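Local coordinates for protein toluene, o-xylene monooxygenase oxygenase subunit (Pseudomonas stutzeri, PDB 2INC) that probably acts as the metal-free helical partner subunit of an oxygenase that hydroxylates toluene and o-xylene, packing against the large subunit expected to carry the diiron centre, at residues Asp70-Val75 with His257-Ser262; Phe117-Arg122 with Tyr164-Leu169; Met130-Ile135 with Tyr150-His155; Leu156-His161 with Gln248-Asp253. One frame throughout, in Å; residues are numbered along the deposited sequence.

Contact 1 of 4, residues Asp70-Val75 with His257-Ser262; sequences DPDQLV and HRRWSS
Arg259 NH2 meets Asp72 OD2 at 2.7 Å, and its NE meets Asp72 OD1 at 2.9 Å. The guanidinium thus grips the carboxylate side-on through NE and one NH2 hydrogen, each oxygen taking one donor on its syn side. The two flat groups are nearly coplanar, 29° apart, and both bonds run close to the guanidinium plane, which probably limits rotation of both groups. A bend at chi3 (-66°) in the arginine chain swings the NE edge round to face the aspartate.

Next to this bridge the Pro71 ring lies on the helix: its CG sits 3.5 Å from Arg259 O, and its CD rests on Trp260 CA and CB. Asp70 shapes the loop from behind. Its OD2 accepts from Asp72 N at 2.9 Å and its OD1 from Leu74 N, both donors standing well above the carboxylate plane, while OD2 also lies against Trp260 CB. Asp70 N in turn bonds to Tyr21 OH. The OD2 bond makes an Asx turn within a type I turn from Asp70 to Gln73, a compact loop just before helix 76-99 that is pinned to helix 241-268 of the ferritin-like bundle.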
# COMPACT_ATOMS: atom_id res chain seq x y z
N ASP B 70 -25.02 6.01 -9.22
CA ASP B 70 -24.96 4.54 -9.12
C ASP B 70 -25.32 4.11 -7.70
O ASP B 70 -24.63 4.52 -6.77
CB ASP B 70 -23.53 4.06 -9.39
CG ASP B 70 -23.36 2.54 -9.28
OD1 ASP B 70 -22.20 2.04 -9.45
OD2 ASP B 70 -24.38 1.83 -9.07
N PRO B 71 -26.38 3.27 -7.55
CA PRO B 71 -26.76 2.79 -6.20
C PRO B 71 -25.67 1.94 -5.51
O PRO B 71 -25.59 1.94 -4.27
CB PRO B 71 -28.05 1.97 -6.46
CG PRO B 71 -27.98 1.58 -7.89
CD PRO B 71 -27.30 2.76 -8.59
N ASP B 72 -24.80 1.27 -6.29
CA ASP B 72 -23.66 0.56 -5.72
C ASP B 72 -22.44 1.49 -5.49
O ASP B 72 -21.50 1.11 -4.84
CB ASP B 72 -23.25 -0.63 -6.63
CG ASP B 72 -24.25 -1.80 -6.59
OD1 ASP B 72 -25.39 -1.65 -7.10
OD2 ASP B 72 -23.90 -2.87 -6.05
N GLN B 73 -22.46 2.70 -6.04
CA GLN B 73 -21.39 3.70 -5.83
C GLN B 73 -20.02 3.22 -6.25
O GLN B 73 -19.01 3.57 -5.66
CB GLN B 73 -21.36 4.18 -4.37
CG GLN B 73 -22.67 4.86 -4.01
CD GLN B 73 -22.70 5.54 -2.65
OE1 GLN B 73 -23.75 5.55 -2.00
NE2 GLN B 73 -21.57 6.11 -2.22
N LEU B 74 -19.95 2.44 -7.32
CA LEU B 74 -18.68 1.84 -7.68
C LEU B 74 -17.75 2.91 -8.19
O LEU B 74 -18.16 3.82 -8.92
CB LEU B 74 -18.88 0.83 -8.83
CG LEU B 74 -19.37 -0.54 -8.45
CD1 LEU B 74 -19.49 -1.33 -9.82
CD2 LEU B 74 -18.33 -1.17 -7.55
N VAL B 75 -16.49 2.77 -7.82
CA VAL B 75 -15.42 3.50 -8.43
C VAL B 75 -14.41 2.45 -8.82
O VAL B 75 -14.53 1.31 -8.40
CB VAL B 75 -14.77 4.57 -7.52
CG1 VAL B 75 -15.83 5.63 -7.09
CG2 VAL B 75 -14.05 3.95 -6.30
N HIS B 257 -25.86 -4.85 -12.61
CA HIS B 257 -26.28 -4.11 -13.77
C HIS B 257 -27.77 -3.76 -13.69
O HIS B 257 -28.15 -2.66 -14.06
CB HIS B 257 -26.02 -4.91 -15.04
CG HIS B 257 -24.61 -5.42 -15.14
ND1 HIS B 257 -24.26 -6.51 -15.92
CD2 HIS B 257 -23.47 -5.03 -14.50
CE1 HIS B 257 -22.95 -6.73 -15.80
NE2 HIS B 257 -22.45 -5.86 -14.94
N ARG B 258 -28.59 -4.69 -13.22
CA ARG B 258 -30.03 -4.40 -13.10
C ARG B 258 -30.27 -3.31 -12.04
O ARG B 258 -31.19 -2.50 -12.18
CB ARG B 258 -30.83 -5.67 -12.77
CG ARG B 258 -31.05 -6.62 -13.94
CD ARG B 258 -31.56 -7.96 -13.44
NE ARG B 258 -31.30 -9.01 -14.43
CZ ARG B 258 -31.77 -10.24 -14.31
NH1 ARG B 258 -32.51 -10.54 -13.25
NH2 ARG B 258 -31.48 -11.17 -15.23
N ARG B 259 -29.48 -3.32 -10.99
CA ARG B 259 -29.63 -2.30 -9.94
C ARG B 259 -29.41 -0.87 -10.46
O ARG B 259 -30.19 0.03 -10.17
CB ARG B 259 -28.71 -2.57 -8.77
CG ARG B 259 -29.18 -3.75 -7.87
CD ARG B 259 -28.51 -3.69 -6.51
NE ARG B 259 -27.06 -3.91 -6.57
CZ ARG B 259 -26.48 -5.10 -6.58
NH1 ARG B 259 -27.21 -6.20 -6.60
NH2 ARG B 259 -25.16 -5.22 -6.60
N TRP B 260 -28.36 -0.65 -11.26
CA TRP B 260 -28.12 0.69 -11.79
C TRP B 260 -29.10 1.01 -12.91
O TRP B 260 -29.50 2.18 -13.05
CB TRP B 260 -26.66 0.96 -12.16
CG TRP B 260 -26.17 0.48 -13.54
CD1 TRP B 260 -25.37 -0.59 -13.79
CD2 TRP B 260 -26.33 1.16 -14.80
NE1 TRP B 260 -25.07 -0.65 -15.16
CE2 TRP B 260 -25.66 0.40 -15.78
CE3 TRP B 260 -27.01 2.33 -15.21
CZ2 TRP B 260 -25.62 0.79 -17.09
CZ3 TRP B 260 -27.00 2.69 -16.51
CH2 TRP B 260 -26.30 1.93 -17.45
N SER B 261 -29.52 -0.02 -13.67
CA SER B 261 -30.49 0.18 -14.76
C SER B 261 -31.83 0.63 -14.14
O SER B 261 -32.47 1.55 -14.64
CB SER B 261 -30.67 -1.08 -15.59
OG SER B 261 -29.47 -1.41 -16.27
N SER B 262 -32.18 0.00 -13.01
CA SER B 262 -33.39 0.36 -12.32
C SER B 262 -33.29 1.79 -11.74
O SER B 262 -34.24 2.55 -11.84
CB SER B 262 -33.72 -0.69 -11.25
OG SER B 262 -34.90 -0.29 -10.58

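Contact 2 of 4, residues Phe117-Arg122 with Tyr164-Leu169; sequences FYTPAR and YRTREL
Tyr118 points its ring rim at helix 142-172: OH comes 3.8 Å from Arg165 CB, and CD1 is 4.4 Å from Leu169 CD1, both near the ring plane. CG lies anti to the backbone N (chi1 174°), which carries the ring across to Arg165, whose side chain it crosses at about a right angle. Bends at chi2 and chi3 fold the arginine forward along its own helix, toward Glu168, where NH2 gives a salt bridge to Glu168 OE2 at 2.9 Å and another to Asp103, while Leu169 CG lies over one guanidinium face, offset toward its rim. A leucine in place of Arg165 would probably leave the buried Glu168 and the neighbouring Asp103 without the positive charge they share.

Thr119 follows, and its methyl does the touching: CG2 is 3.4 Å from Thr166 OG1 and 4.0 Å from Leu169 CD1. Its hydroxyl is turned to Glu182 instead. Here the chain makes a type I turn from Tyr118 to Ala121, between helices 108-117 and 121-138, so the contact is a bundle helix flanked by an interhelical corner of the ferritin-like fold.

Arg122 completes the segment through a bridging water. This molecule donates to Thr119 O and to Thr166 OG1, 2.7 Å each, and accepts from Arg122 NH1 at 2.8 Å, in the guanidinium plane. Thr166 OG1 also bonds to Thr162 O of its own helix. NH1 of Arg122 makes a salt bridge with Glu182, and its NE reaches the backbone of a neighbouring chain of another protein.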
# COMPACT_ATOMS: atom_id res chain seq x y z
N PHE B 117 -24.83 -25.35 -26.33
CA PHE B 117 -25.50 -24.32 -25.56
C PHE B 117 -24.63 -23.48 -24.64
O PHE B 117 -25.09 -22.43 -24.17
CB PHE B 117 -26.57 -24.94 -24.68
CG PHE B 117 -27.70 -25.55 -25.46
CD1 PHE B 117 -28.70 -24.75 -25.99
CD2 PHE B 117 -27.73 -26.93 -25.72
CE1 PHE B 117 -29.76 -25.31 -26.73
CE2 PHE B 117 -28.78 -27.51 -26.46
CZ PHE B 117 -29.82 -26.68 -26.95
N TYR B 118 -23.41 -23.96 -24.36
CA TYR B 118 -22.52 -23.19 -23.47
C TYR B 118 -21.37 -22.46 -24.15
O TYR B 118 -21.31 -21.23 -24.13
CB TYR B 118 -22.04 -24.09 -22.30
CG TYR B 118 -21.02 -23.37 -21.43
CD1 TYR B 118 -19.68 -23.77 -21.42
CD2 TYR B 118 -21.39 -22.29 -20.67
CE1 TYR B 118 -18.73 -23.11 -20.65
CE2 TYR B 118 -20.44 -21.61 -19.90
CZ TYR B 118 -19.13 -22.03 -19.89
OH TYR B 118 -18.20 -21.37 -19.11
N THR B 119 -20.47 -23.18 -24.80
CA THR B 119 -19.31 -22.51 -25.32
C THR B 119 -19.55 -21.41 -26.39
O THR B 119 -18.76 -20.43 -26.43
CB THR B 119 -18.21 -23.49 -25.69
OG1 THR B 119 -18.71 -24.34 -26.68
CG2 THR B 119 -17.83 -24.35 -24.43
N PRO B 120 -20.60 -21.54 -27.25
CA PRO B 120 -20.83 -20.44 -28.19
C PRO B 120 -21.21 -19.13 -27.56
O PRO B 120 -21.19 -18.11 -28.22
CB PRO B 120 -21.98 -20.93 -29.07
CG PRO B 120 -21.96 -22.40 -28.95
CD PRO B 120 -21.48 -22.69 -27.55
N ALA B 121 -21.54 -19.15 -26.28
CA ALA B 121 -21.83 -17.92 -25.57
C ALA B 121 -20.62 -16.94 -25.55
O ALA B 121 -20.82 -15.77 -25.22
CB ALA B 121 -22.30 -18.21 -24.16
N ARG B 122 -19.41 -17.35 -25.97
CA ARG B 122 -18.33 -16.38 -26.05
C ARG B 122 -18.71 -15.25 -27.04
O ARG B 122 -18.36 -14.07 -26.82
CB ARG B 122 -16.97 -17.03 -26.38
CG ARG B 122 -16.72 -17.37 -27.85
CD ARG B 122 -15.24 -17.70 -28.03
NE ARG B 122 -14.97 -18.11 -29.42
CZ ARG B 122 -14.95 -19.36 -29.81
NH1 ARG B 122 -15.12 -20.32 -28.90
NH2 ARG B 122 -14.70 -19.66 -31.08
N TYR B 164 -11.76 -19.64 -21.05
CA TYR B 164 -10.95 -20.53 -20.24
C TYR B 164 -11.55 -21.94 -20.18
O TYR B 164 -10.87 -22.98 -20.48
CB TYR B 164 -10.89 -19.93 -18.79
CG TYR B 164 -9.98 -20.77 -17.89
CD1 TYR B 164 -8.66 -20.43 -17.74
CD2 TYR B 164 -10.48 -21.90 -17.18
CE1 TYR B 164 -7.79 -21.16 -16.95
CE2 TYR B 164 -9.61 -22.66 -16.36
CZ TYR B 164 -8.25 -22.26 -16.27
OH TYR B 164 -7.32 -22.97 -15.50
N ARG B 165 -12.81 -22.00 -19.83
CA ARG B 165 -13.50 -23.29 -19.75
C ARG B 165 -13.59 -24.00 -21.07
O ARG B 165 -13.53 -25.22 -21.10
CB ARG B 165 -14.89 -23.14 -19.21
CG ARG B 165 -14.85 -22.71 -17.74
CD ARG B 165 -14.41 -23.93 -16.88
NE ARG B 165 -15.43 -25.00 -17.00
CZ ARG B 165 -15.15 -26.31 -17.02
NH1 ARG B 165 -16.15 -27.20 -17.10
NH2 ARG B 165 -13.88 -26.74 -16.96
N THR B 166 -13.71 -23.24 -22.15
CA THR B 166 -13.73 -23.85 -23.48
C THR B 166 -12.44 -24.60 -23.74
O THR B 166 -12.47 -25.72 -24.26
CB THR B 166 -13.97 -22.77 -24.56
OG1 THR B 166 -15.26 -22.20 -24.33
CG2 THR B 166 -13.94 -23.40 -26.00
N ARG B 167 -11.30 -23.98 -23.43
CA ARG B 167 -10.01 -24.70 -23.51
C ARG B 167 -9.94 -25.92 -22.62
O ARG B 167 -9.45 -26.97 -23.02
CB ARG B 167 -8.87 -23.82 -23.06
CG ARG B 167 -8.24 -23.05 -24.09
CD ARG B 167 -6.99 -23.79 -24.68
NE ARG B 167 -7.47 -24.76 -25.60
CZ ARG B 167 -7.85 -24.58 -26.86
NH1 ARG B 167 -8.33 -25.64 -27.46
NH2 ARG B 167 -7.74 -23.43 -27.54
N GLU B 168 -10.38 -25.80 -21.39
CA GLU B 168 -10.36 -26.95 -20.47
C GLU B 168 -11.22 -28.09 -20.96
O GLU B 168 -10.82 -29.28 -20.91
CB GLU B 168 -10.85 -26.53 -19.08
CG GLU B 168 -9.88 -25.72 -18.32
CD GLU B 168 -10.06 -25.94 -16.84
OE1 GLU B 168 -9.08 -26.36 -16.17
OE2 GLU B 168 -11.20 -25.73 -16.34
N LEU B 169 -12.40 -27.75 -21.49
CA LEU B 169 -13.25 -28.74 -22.18
C LEU B 169 -12.61 -29.38 -23.41
O LEU B 169 -12.66 -30.61 -23.54
CB LEU B 169 -14.63 -28.15 -22.50
CG LEU B 169 -15.50 -27.88 -21.24
CD1 LEU B 169 -16.65 -26.95 -21.64
CD2 LEU B 169 -16.05 -29.19 -20.63
O HOH W 1 -16.07 -20.45 -26.23

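Contact 3 of 4, residues Met130-Ile135 with Tyr150-His155; sequences MGSVYI and YETADH
Ser132 OG and Thr152 OG1 lie 2.8 Å apart in the middle of the interface, a probable hydrogen bond whose proton is not settled, since each hydroxyl also bonds to a carbonyl one turn back in its own helix, Leu128 O and Ala148 O respectively. Ser132 OG stands between the backbone N and the carbonyl carbon (chi1 62°), which turns it straight into the opposing helix.

Thr152 splits its two branches between two neighbours. OG1 takes the serine, while CG2, anti to the backbone N, packs against Val133 CB at 3.6 Å and also against Val133 CG2.

His155 brings the edge of its ring to the same serine; the 3.0 Å between CD2 and Ser132 OG is unusually short and doubtful in detail. The adjacent ring atom, NE2, makes a weak hydrogen bond to Glu151 OE2 at 3.4 Å. With CG anti to the backbone N (chi1 167°) and the chain extended beyond it, the glutamate passes beside Ser132, its OE2 3.4 Å from Ser132 CB; its other oxygen, OE1, bonds to Asn216. With an alanine in place of His155, Glu151 OE2 is likely to lose this weak partner and a gap to open beside the Ser132 hydroxyl.

Segments 130-135 and 150-155 run antiparallel (167°), and with serine and threonine between them their axes approach to 8.3 Å. This is close antiparallel packing of helices 121-138 and 142-172 in the helical bundle, consistent with the ferritin-like clan. Helix 208-237 borders the pair through Lys220 and Ile215, helix 76-99 lies against Tyr150 and Ala153, and helix 241-268 reaches Glu151 with His257.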
# COMPACT_ATOMS: atom_id res chain seq x y z
N MET B 130 -19.57 -5.26 -26.32
CA MET B 130 -19.68 -4.20 -27.30
C MET B 130 -20.89 -3.29 -27.08
O MET B 130 -20.80 -2.05 -27.21
CB MET B 130 -19.80 -4.81 -28.69
CG MET B 130 -18.51 -5.50 -29.10
SD MET B 130 -18.86 -6.47 -30.61
CE MET B 130 -19.12 -5.18 -31.85
N GLY B 131 -22.02 -3.90 -26.75
CA GLY B 131 -23.27 -3.16 -26.43
C GLY B 131 -23.09 -2.18 -25.32
O GLY B 131 -23.41 -0.99 -25.45
N SER B 132 -22.58 -2.66 -24.19
CA SER B 132 -22.41 -1.78 -23.05
C SER B 132 -21.29 -0.75 -23.20
O SER B 132 -21.37 0.36 -22.62
CB SER B 132 -22.24 -2.60 -21.73
OG SER B 132 -21.06 -3.39 -21.84
N VAL B 133 -20.28 -1.03 -24.04
CA VAL B 133 -19.21 -0.07 -24.21
C VAL B 133 -19.67 1.01 -25.22
O VAL B 133 -19.14 2.12 -25.24
CB VAL B 133 -17.86 -0.74 -24.65
CG1 VAL B 133 -17.81 -0.94 -26.09
CG2 VAL B 133 -16.62 0.02 -24.09
N TYR B 134 -20.66 0.67 -26.04
CA TYR B 134 -21.32 1.75 -26.81
C TYR B 134 -22.12 2.66 -25.91
O TYR B 134 -21.98 3.91 -26.00
CB TYR B 134 -22.09 1.25 -28.04
CG TYR B 134 -22.73 2.43 -28.72
CD1 TYR B 134 -24.11 2.70 -28.54
CD2 TYR B 134 -21.95 3.35 -29.40
CE1 TYR B 134 -24.69 3.84 -29.14
CE2 TYR B 134 -22.54 4.52 -30.00
CZ TYR B 134 -23.89 4.72 -29.84
OH TYR B 134 -24.45 5.87 -30.41
N ILE B 135 -22.88 2.11 -24.96
CA ILE B 135 -23.60 3.00 -23.99
C ILE B 135 -22.63 3.96 -23.29
O ILE B 135 -22.90 5.17 -23.15
CB ILE B 135 -24.43 2.16 -22.99
CG1 ILE B 135 -25.48 1.40 -23.81
CG2 ILE B 135 -25.06 3.02 -21.81
CD1 ILE B 135 -26.28 0.24 -23.11
N TYR B 150 -18.07 -0.24 -15.92
CA TYR B 150 -17.86 -1.42 -15.06
C TYR B 150 -18.68 -2.61 -15.58
O TYR B 150 -18.26 -3.75 -15.48
CB TYR B 150 -18.15 -1.09 -13.57
CG TYR B 150 -17.30 0.11 -13.13
CD1 TYR B 150 -17.90 1.17 -12.44
CD2 TYR B 150 -15.95 0.20 -13.48
CE1 TYR B 150 -17.14 2.29 -12.06
CE2 TYR B 150 -15.17 1.37 -13.12
CZ TYR B 150 -15.80 2.39 -12.39
OH TYR B 150 -15.08 3.56 -12.04
N GLU B 151 -19.79 -2.34 -16.25
CA GLU B 151 -20.60 -3.41 -16.81
C GLU B 151 -19.86 -4.00 -18.01
O GLU B 151 -19.88 -5.20 -18.25
CB GLU B 151 -21.97 -2.83 -17.20
CG GLU B 151 -22.84 -3.78 -18.09
CD GLU B 151 -24.20 -3.15 -18.45
OE1 GLU B 151 -24.77 -2.46 -17.59
OE2 GLU B 151 -24.69 -3.42 -19.57
N THR B 152 -19.22 -3.16 -18.77
CA THR B 152 -18.43 -3.65 -19.93
C THR B 152 -17.34 -4.61 -19.44
O THR B 152 -17.09 -5.67 -20.05
CB THR B 152 -17.83 -2.48 -20.72
OG1 THR B 152 -18.93 -1.68 -21.21
CG2 THR B 152 -17.09 -2.99 -21.93
N ALA B 153 -16.64 -4.17 -18.38
CA ALA B 153 -15.59 -4.99 -17.77
C ALA B 153 -16.18 -6.32 -17.33
O ALA B 153 -15.55 -7.37 -17.48
CB ALA B 153 -14.95 -4.25 -16.61
N ASP B 154 -17.35 -6.30 -16.69
CA ASP B 154 -18.03 -7.57 -16.34
C ASP B 154 -18.34 -8.44 -17.54
O ASP B 154 -18.21 -9.66 -17.46
CB ASP B 154 -19.33 -7.30 -15.60
CG ASP B 154 -19.11 -6.64 -14.25
OD1 ASP B 154 -20.10 -6.03 -13.75
OD2 ASP B 154 -17.98 -6.69 -13.68
N HIS B 155 -18.80 -7.86 -18.65
CA HIS B 155 -19.13 -8.72 -19.77
C HIS B 155 -17.83 -9.32 -20.31
O HIS B 155 -17.82 -10.46 -20.77
CB HIS B 155 -19.79 -7.93 -20.93
CG HIS B 155 -21.18 -7.38 -20.62
ND1 HIS B 155 -22.14 -8.05 -19.90
CD2 HIS B 155 -21.75 -6.21 -20.98
CE1 HIS B 155 -23.24 -7.32 -19.81
NE2 HIS B 155 -23.03 -6.20 -20.47

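Contact 4 of 4, residues Leu156-His161 with Gln248-Asp253; sequences LRWLTH and QAQKRD
Helices 156-161 and 248-253 run antiparallel at 167° with axes 10.9 Å apart, Trp158 CA and Gln250 CA being the nearest pair of alpha carbons. The wide spacing is bridged by long side chains, two of which, Arg157 and Trp158, meet at Asp253 OD2. Arg157 NH2 reaches this oxygen at 2.7 Å as a salt bridge, on the syn side but lifted from the carboxylate plane, and Trp158 NE1 at 3.1 Å through the anti lone pair. The indole and carboxylate are nearly coplanar, 5° apart, whereas the guanidinium is turned 56° from the carboxylate. Arg157 gets there by an extended chain with CG anti to the backbone N.

This pairing of helix 142-172 with helix 241-268 belongs to the core of the ferritin-like bundle, where both charges have a further mate: Glu87 for Arg157 NE, Arg256 for Asp253 OD1.

Gln250 CB lies over the indole near its rim, a CH-pi contact 4.0 Å from the centroid of the five-membered ring. The far end of the same chain comes edge to edge with His161, amide and imidazole nearly coplanar. A water bridges Ala249 O and Arg157 NH2, accepting from the arginine at 3.1 Å.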
# COMPACT_ATOMS: atom_id res chain seq x y z
N LEU B 156 -16.74 -8.57 -20.23
CA LEU B 156 -15.41 -9.13 -20.63
C LEU B 156 -14.99 -10.28 -19.70
O LEU B 156 -14.43 -11.30 -20.12
CB LEU B 156 -14.35 -8.03 -20.61
CG LEU B 156 -12.87 -8.46 -20.89
CD1 LEU B 156 -12.81 -9.34 -22.15
CD2 LEU B 156 -11.86 -7.31 -20.98
N ARG B 157 -15.31 -10.12 -18.42
CA ARG B 157 -15.04 -11.15 -17.43
C ARG B 157 -15.81 -12.41 -17.82
O ARG B 157 -15.25 -13.51 -17.78
CB ARG B 157 -15.56 -10.63 -16.09
CG ARG B 157 -15.27 -11.59 -14.94
CD ARG B 157 -16.10 -11.23 -13.77
NE ARG B 157 -15.82 -12.17 -12.65
CZ ARG B 157 -16.70 -12.53 -11.71
NH1 ARG B 157 -16.32 -13.41 -10.76
NH2 ARG B 157 -17.93 -12.06 -11.67
N TRP B 158 -17.08 -12.28 -18.24
CA TRP B 158 -17.85 -13.49 -18.57
C TRP B 158 -17.28 -14.17 -19.82
O TRP B 158 -17.12 -15.41 -19.88
CB TRP B 158 -19.33 -13.19 -18.80
CG TRP B 158 -20.05 -12.54 -17.75
CD1 TRP B 158 -19.64 -12.31 -16.47
CD2 TRP B 158 -21.39 -12.04 -17.84
NE1 TRP B 158 -20.65 -11.67 -15.76
CE2 TRP B 158 -21.71 -11.47 -16.60
CE3 TRP B 158 -22.34 -11.96 -18.89
CZ2 TRP B 158 -22.94 -10.88 -16.35
CZ3 TRP B 158 -23.57 -11.35 -18.64
CH2 TRP B 158 -23.86 -10.82 -17.37
N LEU B 159 -16.97 -13.37 -20.83
CA LEU B 159 -16.29 -13.89 -22.01
C LEU B 159 -15.03 -14.65 -21.59
O LEU B 159 -14.77 -15.75 -22.11
CB LEU B 159 -15.94 -12.78 -23.01
CG LEU B 159 -14.86 -12.94 -24.09
CD1 LEU B 159 -15.30 -13.97 -25.10
CD2 LEU B 159 -14.68 -11.61 -24.78
N THR B 160 -14.26 -14.08 -20.66
CA THR B 160 -12.97 -14.66 -20.29
C THR B 160 -13.15 -16.03 -19.59
O THR B 160 -12.43 -17.01 -19.90
CB THR B 160 -12.17 -13.64 -19.48
OG1 THR B 160 -11.98 -12.45 -20.29
CG2 THR B 160 -10.83 -14.18 -19.02
N HIS B 161 -14.12 -16.13 -18.68
CA HIS B 161 -14.45 -17.42 -18.03
C HIS B 161 -14.79 -18.43 -19.11
O HIS B 161 -14.37 -19.60 -19.05
CB HIS B 161 -15.74 -17.35 -17.17
CG HIS B 161 -15.70 -16.42 -15.99
ND1 HIS B 161 -14.56 -16.15 -15.26
CD2 HIS B 161 -16.72 -15.77 -15.35
CE1 HIS B 161 -14.87 -15.38 -14.23
NE2 HIS B 161 -16.17 -15.13 -14.27
N GLN B 248 -24.06 -18.89 -11.41
CA GLN B 248 -24.56 -18.13 -10.24
C GLN B 248 -23.59 -16.97 -9.90
O GLN B 248 -24.04 -15.89 -9.51
CB GLN B 248 -24.71 -19.09 -9.06
CG GLN B 248 -25.23 -18.42 -7.79
CD GLN B 248 -25.40 -19.44 -6.68
OE1 GLN B 248 -25.26 -20.64 -6.93
NE2 GLN B 248 -25.70 -18.98 -5.46
N ALA B 249 -22.26 -17.22 -10.03
CA ALA B 249 -21.23 -16.19 -9.77
C ALA B 249 -21.41 -15.03 -10.75
O ALA B 249 -21.31 -13.87 -10.39
CB ALA B 249 -19.87 -16.77 -9.93
N GLN B 250 -21.67 -15.34 -12.00
CA GLN B 250 -21.87 -14.32 -13.04
C GLN B 250 -23.16 -13.56 -12.83
O GLN B 250 -23.24 -12.36 -13.08
CB GLN B 250 -21.81 -14.97 -14.43
CG GLN B 250 -20.46 -15.57 -14.73
CD GLN B 250 -20.44 -16.43 -16.02
OE1 GLN B 250 -21.45 -16.97 -16.43
NE2 GLN B 250 -19.26 -16.61 -16.61
N LYS B 251 -24.19 -14.24 -12.37
CA LYS B 251 -25.45 -13.60 -12.10
C LYS B 251 -25.32 -12.47 -11.06
O LYS B 251 -26.14 -11.57 -11.04
CB LYS B 251 -26.48 -14.64 -11.64
CG LYS B 251 -27.91 -14.15 -11.68
CD LYS B 251 -28.62 -14.65 -12.92
CE LYS B 251 -29.93 -13.89 -13.16
NZ LYS B 251 -31.12 -14.61 -12.61
N ARG B 252 -24.34 -12.55 -10.17
CA ARG B 252 -24.11 -11.49 -9.19
C ARG B 252 -23.77 -10.17 -9.93
O ARG B 252 -24.20 -9.09 -9.52
CB ARG B 252 -22.96 -11.85 -8.27
CG ARG B 252 -23.27 -13.02 -7.30
CD ARG B 252 -22.03 -13.43 -6.45
NE ARG B 252 -21.65 -12.44 -5.44
CZ ARG B 252 -22.12 -12.43 -4.18
NH1 ARG B 252 -23.00 -13.33 -3.75
NH2 ARG B 252 -21.71 -11.51 -3.34
N ASP B 253 -22.99 -10.28 -11.01
CA ASP B 253 -22.70 -9.10 -11.86
C ASP B 253 -24.01 -8.63 -12.51
O ASP B 253 -24.37 -7.43 -12.49
CB ASP B 253 -21.69 -9.44 -12.97
CG ASP B 253 -20.31 -9.78 -12.43
OD1 ASP B 253 -19.98 -9.43 -11.28
OD2 ASP B 253 -19.52 -10.40 -13.17
O HOH W 2 -19.08 -13.21 -9.08

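Helix 142-172 is the common spine: contacts 2, 3 and 4 lie along it, and contact 1 touches it from helix 241-268. Contacts 1 and 3, centres 13 Å apart, are joined by a probable hydrogen bond from His257 NE2 to Asp154 OD1 at 2.6 Å. Contacts 3 and 4 lie 12 Å apart centre to centre and meet where the carboxylates of Asp154 and Asp253 come together, both in salt bridges to Arg256 NH1. At the other end, contact 2 touches contact 4, with Arg122 O against Leu159 CD1, but its centre is 29 Å from that of contact 1, on the opposite side of the chain's centre. None of these contacts forms a metal site; the diiron centre is probably carried by the large subunit.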